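Local coordinates for protein glucosidase (Croceicoccus marinus, PDB 5Z3K) that acts as a beta-glucosidase of glycoside hydrolase family 39, probably hydrolysing O-glycosidic bonds in beta-linked glucosides, at residues Gly351-Gly356 / Arg417-Ser422; Asn376-Asp381 / Leu470-Val475. One frame throughout, in Å; residues are numbered along the deposited sequence.

How the interactions relate
Both contacts belong to the beta-sheet domain packed beside the (beta/alpha)8 barrel, built mostly from the chain after it plus strand 6-13. From the N terminus, the turn 351-356 between strands 345-350 and 357-363 comes first; then the chain leaves strand 369-376 through 376-381. The loop 417-422, leading into strand 423-429, returns to the turn and closes interaction 1. Residues 470-475, between strands 464-469 and 474-482, come back to 376-381 and close interaction 2. The segments therefore alternate, and the two closures cross rather than nest. Their centres lie about 8 Å apart, and Ser-418 packs on Ala-378 where they meet. Tyr-421 and Asn-376 tie them further, carbonyl to amide.

Interaction 1: residues Gly351-Gly356 / Arg417-Ser422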
ATOM      1  N   GLY A 351     -17.615  13.067 -14.364  1.00 11.96           N
ATOM      2  CA  GLY A 351     -17.628  14.426 -13.867  1.00 12.48           C
ATOM      3  C   GLY A 351     -16.505  14.758 -12.919  1.00 17.05           C
ATOM      4  O   GLY A 351     -16.344  15.935 -12.573  1.00 16.21           O
ATOM      5  N   GLY A 352     -15.709  13.785 -12.482  1.00 11.72           N
ATOM      6  CA  GLY A 352     -14.532  14.091 -11.700  1.00 13.24           C
ATOM      7  C   GLY A 352     -13.493  14.743 -12.584  1.00 13.21           C
ATOM      8  O   GLY A 352     -13.688  14.935 -13.785  1.00 14.53           O
ATOM      9  N   ASP A 353     -12.360  15.093 -11.986  1.00 11.73           N
ATOM     10  CA  ASP A 353     -11.277  15.667 -12.780  1.00 14.29           C
ATOM     11  C   ASP A 353      -9.948  15.060 -12.341  1.00 15.47           C
ATOM     12  O   ASP A 353      -9.889  14.232 -11.420  1.00 14.82           O
ATOM     13  CB  ASP A 353     -11.301  17.209 -12.699  1.00 12.58           C
ATOM     14  CG  ASP A 353     -10.984  17.739 -11.310  1.00 17.95           C
ATOM     15  OD1 ASP A 353     -10.099  17.177 -10.635  1.00 13.97           O
ATOM     16  OD2 ASP A 353     -11.604  18.741 -10.892  1.00 18.79           O
ATOM     17  N   ASP A 354      -8.863  15.476 -13.002  1.00 13.89           N
ATOM     18  CA  ASP A 354      -7.526  15.015 -12.651  1.00 14.49           C
ATOM     19  C   ASP A 354      -6.732  16.062 -11.870  1.00 14.68           C
ATOM     20  O   ASP A 354      -5.512  15.921 -11.732  1.00 15.89           O
ATOM     21  CB  ASP A 354      -6.757  14.565 -13.902  1.00 18.26           C
ATOM     22  CG  ASP A 354      -6.585  15.670 -14.920  1.00 25.15           C
ATOM     23  OD1 ASP A 354      -6.989  16.817 -14.637  1.00 24.93           O
ATOM     24  OD2 ASP A 354      -6.049  15.392 -16.018  1.00 30.27           O
ATOM     25  N   ASN A 355      -7.403  17.096 -11.345  1.00 14.85           N
ATOM     26  CA  ASN A 355      -6.788  18.140 -10.528  1.00 13.79           C
ATOM     27  C   ASN A 355      -7.177  18.041  -9.058  1.00 16.70           C
ATOM     28  O   ASN A 355      -7.184  19.049  -8.346  1.00 16.80           O
ATOM     29  CB  ASN A 355      -7.156  19.532 -11.027  1.00 16.64           C
ATOM     30  CG  ASN A 355      -7.300  19.593 -12.512  1.00 28.98           C
ATOM     31  OD1 ASN A 355      -8.411  19.715 -13.029  1.00 35.53           O
ATOM     32  ND2 ASN A 355      -6.183  19.512 -13.215  1.00 35.22           N
ATOM     33  N   GLY A 356      -7.525  16.850  -8.593  1.00 15.58           N
ATOM     34  CA  GLY A 356      -7.729  16.626  -7.178  1.00 13.67           C
ATOM     35  C   GLY A 356      -9.168  16.406  -6.760  1.00 13.29           C
ATOM     36  O   GLY A 356      -9.404  16.070  -5.588  1.00 16.30           O
ATOM     37  N   ARG A 417      -3.860  22.903 -10.749  1.00 19.56           N
ATOM     38  CA  ARG A 417      -4.510  23.611  -9.652  1.00 19.46           C
ATOM     39  C   ARG A 417      -5.938  23.100  -9.475  1.00 17.17           C
ATOM     40  O   ARG A 417      -6.615  22.771 -10.449  1.00 17.99           O
ATOM     41  CB  ARG A 417      -4.513  25.120  -9.922  1.00 21.60           C
ATOM     42  CG  ARG A 417      -5.289  25.951  -8.899  1.00 27.92           C
ATOM     43  CD  ARG A 417      -5.120  27.451  -9.142  1.00 33.47           C
ATOM     44  NE  ARG A 417      -3.707  27.816  -9.256  1.00 35.87           N
ATOM     45  CZ  ARG A 417      -2.911  28.045  -8.216  1.00 35.82           C
ATOM     46  NH1 ARG A 417      -3.391  27.957  -6.984  1.00 34.02           N
ATOM     47  NH2 ARG A 417      -1.637  28.365  -8.408  1.00 38.78           N
ATOM     48  N   SER A 418      -6.382  22.999  -8.218  1.00 18.49           N
ATOM     49  CA  SER A 418      -7.729  22.511  -7.942  1.00 15.86           C
ATOM     50  C   SER A 418      -8.772  23.448  -8.541  1.00 17.88           C
ATOM     51  O   SER A 418      -8.573  24.665  -8.623  1.00 17.40           O
ATOM     52  CB  SER A 418      -7.943  22.378  -6.431  1.00 17.93           C
ATOM     53  OG  SER A 418      -9.314  22.296  -6.096  1.00 18.55           O
ATOM     54  N   THR A 419      -9.889  22.865  -8.989  1.00 17.72           N
ATOM     55  CA  THR A 419     -10.988  23.680  -9.502  1.00 18.86           C
ATOM     56  C   THR A 419     -11.609  24.524  -8.401  1.00 22.25           C
ATOM     57  O   THR A 419     -12.237  25.548  -8.690  1.00 21.38           O
ATOM     58  CB  THR A 419     -12.049  22.791 -10.162  1.00 18.31           C
ATOM     59  OG1 THR A 419     -11.443  22.027 -11.212  1.00 20.44           O
ATOM     60  CG2 THR A 419     -13.174  23.620 -10.764  1.00 19.10           C
ATOM     61  N   GLY A 420     -11.414  24.138  -7.147  1.00 18.14           N
ATOM     62  CA  GLY A 420     -11.964  24.895  -6.043  1.00 16.90           C
ATOM     63  C   GLY A 420     -13.428  24.655  -5.763  1.00 23.74           C
ATOM     64  O   GLY A 420     -14.078  25.530  -5.178  1.00 22.02           O
ATOM     65  N   TYR A 421     -13.966  23.495  -6.146  1.00 15.57           N
ATOM     66  CA  TYR A 421     -15.331  23.142  -5.771  1.00 17.62           C
ATOM     67  C   TYR A 421     -15.545  23.278  -4.270  1.00 21.84           C
ATOM     68  O   TYR A 421     -14.683  22.918  -3.462  1.00 19.30           O
ATOM     69  CB  TYR A 421     -15.657  21.706  -6.173  1.00 16.55           C
ATOM     70  CG  TYR A 421     -15.638  21.440  -7.656  1.00 17.48           C
ATOM     71  CD1 TYR A 421     -16.470  22.143  -8.517  1.00 15.18           C
ATOM     72  CD2 TYR A 421     -14.811  20.460  -8.189  1.00 16.41           C
ATOM     73  CE1 TYR A 421     -16.472  21.888  -9.873  1.00 18.00           C
ATOM     74  CE2 TYR A 421     -14.803  20.200  -9.549  1.00 17.12           C
ATOM     75  CZ  TYR A 421     -15.632  20.925 -10.382  1.00 15.69           C
ATOM     76  OH  TYR A 421     -15.626  20.660 -11.724  1.00 20.33           O
ATOM     77  N   SER A 422     -16.714  23.785  -3.904  1.00 19.60           N
ATOM     78  CA  SER A 422     -17.156  23.829  -2.521  1.00 20.75           C
ATOM     79  C   SER A 422     -18.204  22.769  -2.226  1.00 19.02           C
ATOM     80  O   SER A 422     -18.605  22.615  -1.069  1.00 19.60           O
ATOM     81  CB  SER A 422     -17.707  25.219  -2.194  1.00 24.58           C
ATOM     82  OG  SER A 422     -18.888  25.473  -2.931  1.00 27.05           O
TER
HETATM   83  O   HOH W   1     -10.477  20.115  -8.514  1.00 13.93           O
HETATM   84  O   HOH W   2     -13.201  20.053 -12.486  1.00 22.93           O
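The carboxylate of Asp-353 lies obliquely off the Tyr-421 ring, OD2 being 3.8 Å from CE2, with the two planes only 16° apart. On one face of that ring sits Thr-419, its CG2 3.7 Å above the plane and displaced toward the rim; Phe-357 meets the ring edge-to-face. Most of the polar traffic runs through two waters. One joins three side chains: it donates to Asp-353 OD2 at 2.6 Å and is hydrogen-bonded to Thr-419 OG1 and Tyr-421 OH. The other accepts from Thr-419 N at 2.9 Å and is also within bonding distance of Asp-353 OD2. The second carboxylate oxygen, OD1, faces its own segment, taking the Asn-355 N-H at 2.8 Å in an Asx turn, from above the carboxylate plane (49° out of it), and a further one from Phe-357; a chi1 of 67°, with CG between N and the carbonyl carbon, sets this up. Ser-418 OG makes the matching ST turn with Gly-420 N. Direct contact is also made at Asn-355, whose CB lies 3.3 Å from Arg-417 O, while Ser-418 CA points a C-H at Asn-355 O. With an alanine in place of Asp-353 the Asx turn goes, and the Asn-355 and Phe-357 N-H groups and both waters would probably lack this acceptor. In this solvent-mediated surface contact one carboxylate both shapes its own turn and holds the waters joining the two loops.

Interaction 2: residues Asn376-Asp381 / Leu470-Val475; sequences NYAIPD and LAVSGV
Asn-376 is the hub here, gripped by 470-475 along its backbone and through its side-chain amide. Its N-H runs almost straight (177°) to Gly-474 O at 3.0 Å, as one half of an antiparallel hydrogen-bonded pair. The carbonyl of Asn-376 answers with two bonds: a short one from Ser-473 N, 2.6 Å from Asn-376 O, and a weak one from Gly-474 N. Two residues thus face one, a G1 beta bulge, with Ser-473 in the left-handed conformation that the first bulge position requires. On the side chain, CG stands anti to the backbone N (chi1 -167°), which carries the amide across to Leu-470. There ND2 donates to Leu-470 O at 2.9 Å, the acceptor lying in the amide plane while the donor is tilted 19° from the carbonyl plane. ND2 also donates to Tyr-421 O, so the amide's rotation is held from two directions. Leu-470 CD2 fills in beside Asn-376 CB at 4.2 Å.

The other side is looser. Val-472 is exposed and lies obliquely across the amide, CG1 being 3.7 Å from Asn-376 OD1; the same methyl reaches Ala-378 CB at 4.1 Å. Beyond it a water bridges the two segments, accepting from Ala-378 N at 3.0 Å and donating to Ser-473 OG, whose firmer partner is Asp-279.

The bulge sits where strand 474-482 starts alongside strand 369-376. Helix 277-291 of the barrel lies against this corner: Phe-278 meets Ser-473, Ala-285 meets Val-475, and the Tyr-377 ring stands edge-to-face with Phe-283, joining the sheet domain to the barrel.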
ATOM      1  N   ASN A 376     -11.974  15.677  -2.429  1.00 11.64           N
ATOM      2  CA  ASN A 376     -11.724  17.032  -2.902  1.00 14.24           C
ATOM      3  C   ASN A 376     -10.369  17.456  -2.342  1.00 13.63           C
ATOM      4  O   ASN A 376     -10.275  17.917  -1.201  1.00 16.37           O
ATOM      5  CB  ASN A 376     -12.852  17.973  -2.459  1.00 12.17           C
ATOM      6  CG  ASN A 376     -12.810  19.306  -3.175  1.00 14.92           C
ATOM      7  OD1 ASN A 376     -12.012  19.503  -4.094  1.00 16.98           O
ATOM      8  ND2 ASN A 376     -13.675  20.224  -2.769  1.00 13.86           N
ATOM      9  N   TYR A 377      -9.319  17.281  -3.142  1.00 12.29           N
ATOM     10  CA  TYR A 377      -7.949  17.549  -2.727  1.00 12.90           C
ATOM     11  C   TYR A 377      -7.337  18.642  -3.594  1.00 14.73           C
ATOM     12  O   TYR A 377      -7.468  18.617  -4.820  1.00 13.82           O
ATOM     13  CB  TYR A 377      -7.076  16.279  -2.821  1.00 13.65           C
ATOM     14  CG  TYR A 377      -5.626  16.594  -2.535  1.00 13.13           C
ATOM     15  CD1 TYR A 377      -5.174  16.714  -1.226  1.00 14.41           C
ATOM     16  CD2 TYR A 377      -4.726  16.843  -3.564  1.00 15.33           C
ATOM     17  CE1 TYR A 377      -3.869  17.036  -0.953  1.00 12.74           C
ATOM     18  CE2 TYR A 377      -3.412  17.182  -3.297  1.00 14.38           C
ATOM     19  CZ  TYR A 377      -2.995  17.276  -1.985  1.00 14.48           C
ATOM     20  OH  TYR A 377      -1.685  17.600  -1.706  1.00 14.94           O
ATOM     21  N   ALA A 378      -6.620  19.575  -2.966  1.00 15.54           N
ATOM     22  CA  ALA A 378      -5.973  20.672  -3.683  1.00 16.00           C
ATOM     23  C   ALA A 378      -4.467  20.601  -3.471  1.00 14.68           C
ATOM     24  O   ALA A 378      -3.998  20.624  -2.328  1.00 13.58           O
ATOM     25  CB  ALA A 378      -6.519  22.024  -3.213  1.00 15.83           C
ATOM     26  N   ILE A 379      -3.717  20.499  -4.565  1.00 14.08           N
ATOM     27  CA  ILE A 379      -2.263  20.669  -4.478  1.00 14.69           C
ATOM     28  C   ILE A 379      -1.970  22.075  -3.966  1.00 15.35           C
ATOM     29  O   ILE A 379      -2.516  23.052  -4.514  1.00 18.51           O
ATOM     30  CB  ILE A 379      -1.606  20.449  -5.851  1.00 15.96           C
ATOM     31  CG1 ILE A 379      -1.775  19.002  -6.327  1.00 16.72           C
ATOM     32  CG2 ILE A 379      -0.132  20.824  -5.798  1.00 16.47           C
ATOM     33  CD1 ILE A 379      -1.522  18.831  -7.823  1.00 13.02           C
ATOM     34  N   PRO A 380      -1.156  22.247  -2.928  1.00 18.87           N
ATOM     35  CA  PRO A 380      -0.858  23.606  -2.456  1.00 17.55           C
ATOM     36  C   PRO A 380      -0.110  24.415  -3.510  1.00 20.21           C
ATOM     37  O   PRO A 380       0.668  23.878  -4.307  1.00 18.66           O
ATOM     38  CB  PRO A 380       0.000  23.368  -1.206  1.00 18.55           C
ATOM     39  CG  PRO A 380      -0.383  21.974  -0.751  1.00 23.25           C
ATOM     40  CD  PRO A 380      -0.631  21.210  -2.020  1.00 21.27           C
ATOM     41  N   ASP A 381      -0.350  25.733  -3.493  1.00 22.66           N
ATOM     42  CA  ASP A 381       0.212  26.622  -4.512  1.00 23.73           C
ATOM     43  C   ASP A 381       1.715  26.449  -4.667  1.00 21.98           C
ATOM     44  O   ASP A 381       2.229  26.418  -5.791  1.00 23.79           O
ATOM     45  CB  ASP A 381      -0.093  28.084  -4.177  1.00 26.76           C
ATOM     46  CG  ASP A 381      -1.565  28.364  -4.094  1.00 37.90           C
ATOM     47  OD1 ASP A 381      -2.308  27.901  -4.982  1.00 44.74           O
ATOM     48  OD2 ASP A 381      -1.983  29.038  -3.130  1.00 48.46           O
ATOM     49  N   LEU A 470     -18.759  20.163   0.332  1.00 16.03           N
ATOM     50  CA  LEU A 470     -17.572  19.328   0.552  1.00 16.32           C
ATOM     51  C   LEU A 470     -16.377  20.198   0.175  1.00 15.29           C
ATOM     52  O   LEU A 470     -15.933  20.186  -0.973  1.00 16.17           O
ATOM     53  CB  LEU A 470     -17.624  18.043  -0.268  1.00 20.09           C
ATOM     54  CG  LEU A 470     -16.398  17.125  -0.145  1.00 17.94           C
ATOM     55  CD1 LEU A 470     -16.290  16.518   1.250  1.00 16.56           C
ATOM     56  CD2 LEU A 470     -16.402  16.034  -1.220  1.00 14.98           C
ATOM     57  N   ALA A 471     -15.889  20.970   1.146  1.00 18.35           N
ATOM     58  CA  ALA A 471     -14.762  21.856   0.900  1.00 18.10           C
ATOM     59  C   ALA A 471     -13.511  21.047   0.591  1.00 16.26           C
ATOM     60  O   ALA A 471     -13.441  19.836   0.827  1.00 15.04           O
ATOM     61  CB  ALA A 471     -14.504  22.764   2.101  1.00 18.38           C
ATOM     62  N   VAL A 472     -12.494  21.742   0.076  1.00 14.91           N
ATOM     63  CA  VAL A 472     -11.225  21.074  -0.190  1.00 15.57           C
ATOM     64  C   VAL A 472     -10.702  20.426   1.087  1.00 18.73           C
ATOM     65  O   VAL A 472     -10.990  20.871   2.208  1.00 20.03           O
ATOM     66  CB  VAL A 472     -10.176  22.033  -0.777  1.00 25.34           C
ATOM     67  CG1 VAL A 472     -10.517  22.332  -2.220  1.00 25.09           C
ATOM     68  CG2 VAL A 472     -10.098  23.313   0.029  1.00 28.30           C
ATOM     69  N   SER A 473      -9.931  19.352   0.907  1.00 17.57           N
ATOM     70  CA  SER A 473      -9.396  18.531   1.998  1.00 16.36           C
ATOM     71  C   SER A 473     -10.514  17.792   2.732  1.00 17.70           C
ATOM     72  O   SER A 473     -10.537  17.731   3.966  1.00 20.29           O
ATOM     73  CB  SER A 473      -8.543  19.355   2.967  1.00 14.82           C
ATOM     74  OG  SER A 473      -7.520  20.067   2.276  1.00 19.43           O
ATOM     75  N   GLY A 474     -11.443  17.232   1.969  1.00 14.21           N
ATOM     76  CA  GLY A 474     -12.497  16.404   2.527  1.00 12.67           C
ATOM     77  C   GLY A 474     -12.723  15.185   1.661  1.00 15.30           C
ATOM     78  O   GLY A 474     -12.466  15.197   0.452  1.00 16.08           O
ATOM     79  N   VAL A 475     -13.199  14.116   2.302  1.00 12.54           N
ATOM     80  CA  VAL A 475     -13.434  12.820   1.679  1.00 11.21           C
ATOM     81  C   VAL A 475     -14.829  12.350   2.069  1.00 14.59           C
ATOM     82  O   VAL A 475     -15.201  12.407   3.248  1.00 13.09           O
ATOM     83  CB  VAL A 475     -12.370  11.779   2.105  1.00 11.69           C
ATOM     84  CG1 VAL A 475     -12.638  10.426   1.443  1.00 12.29           C
ATOM     85  CG2 VAL A 475     -10.966  12.280   1.756  1.00  8.62           C
TER
HETATM   86  O   HOH W   3      -6.486  19.501   0.021  1.00 19.05           O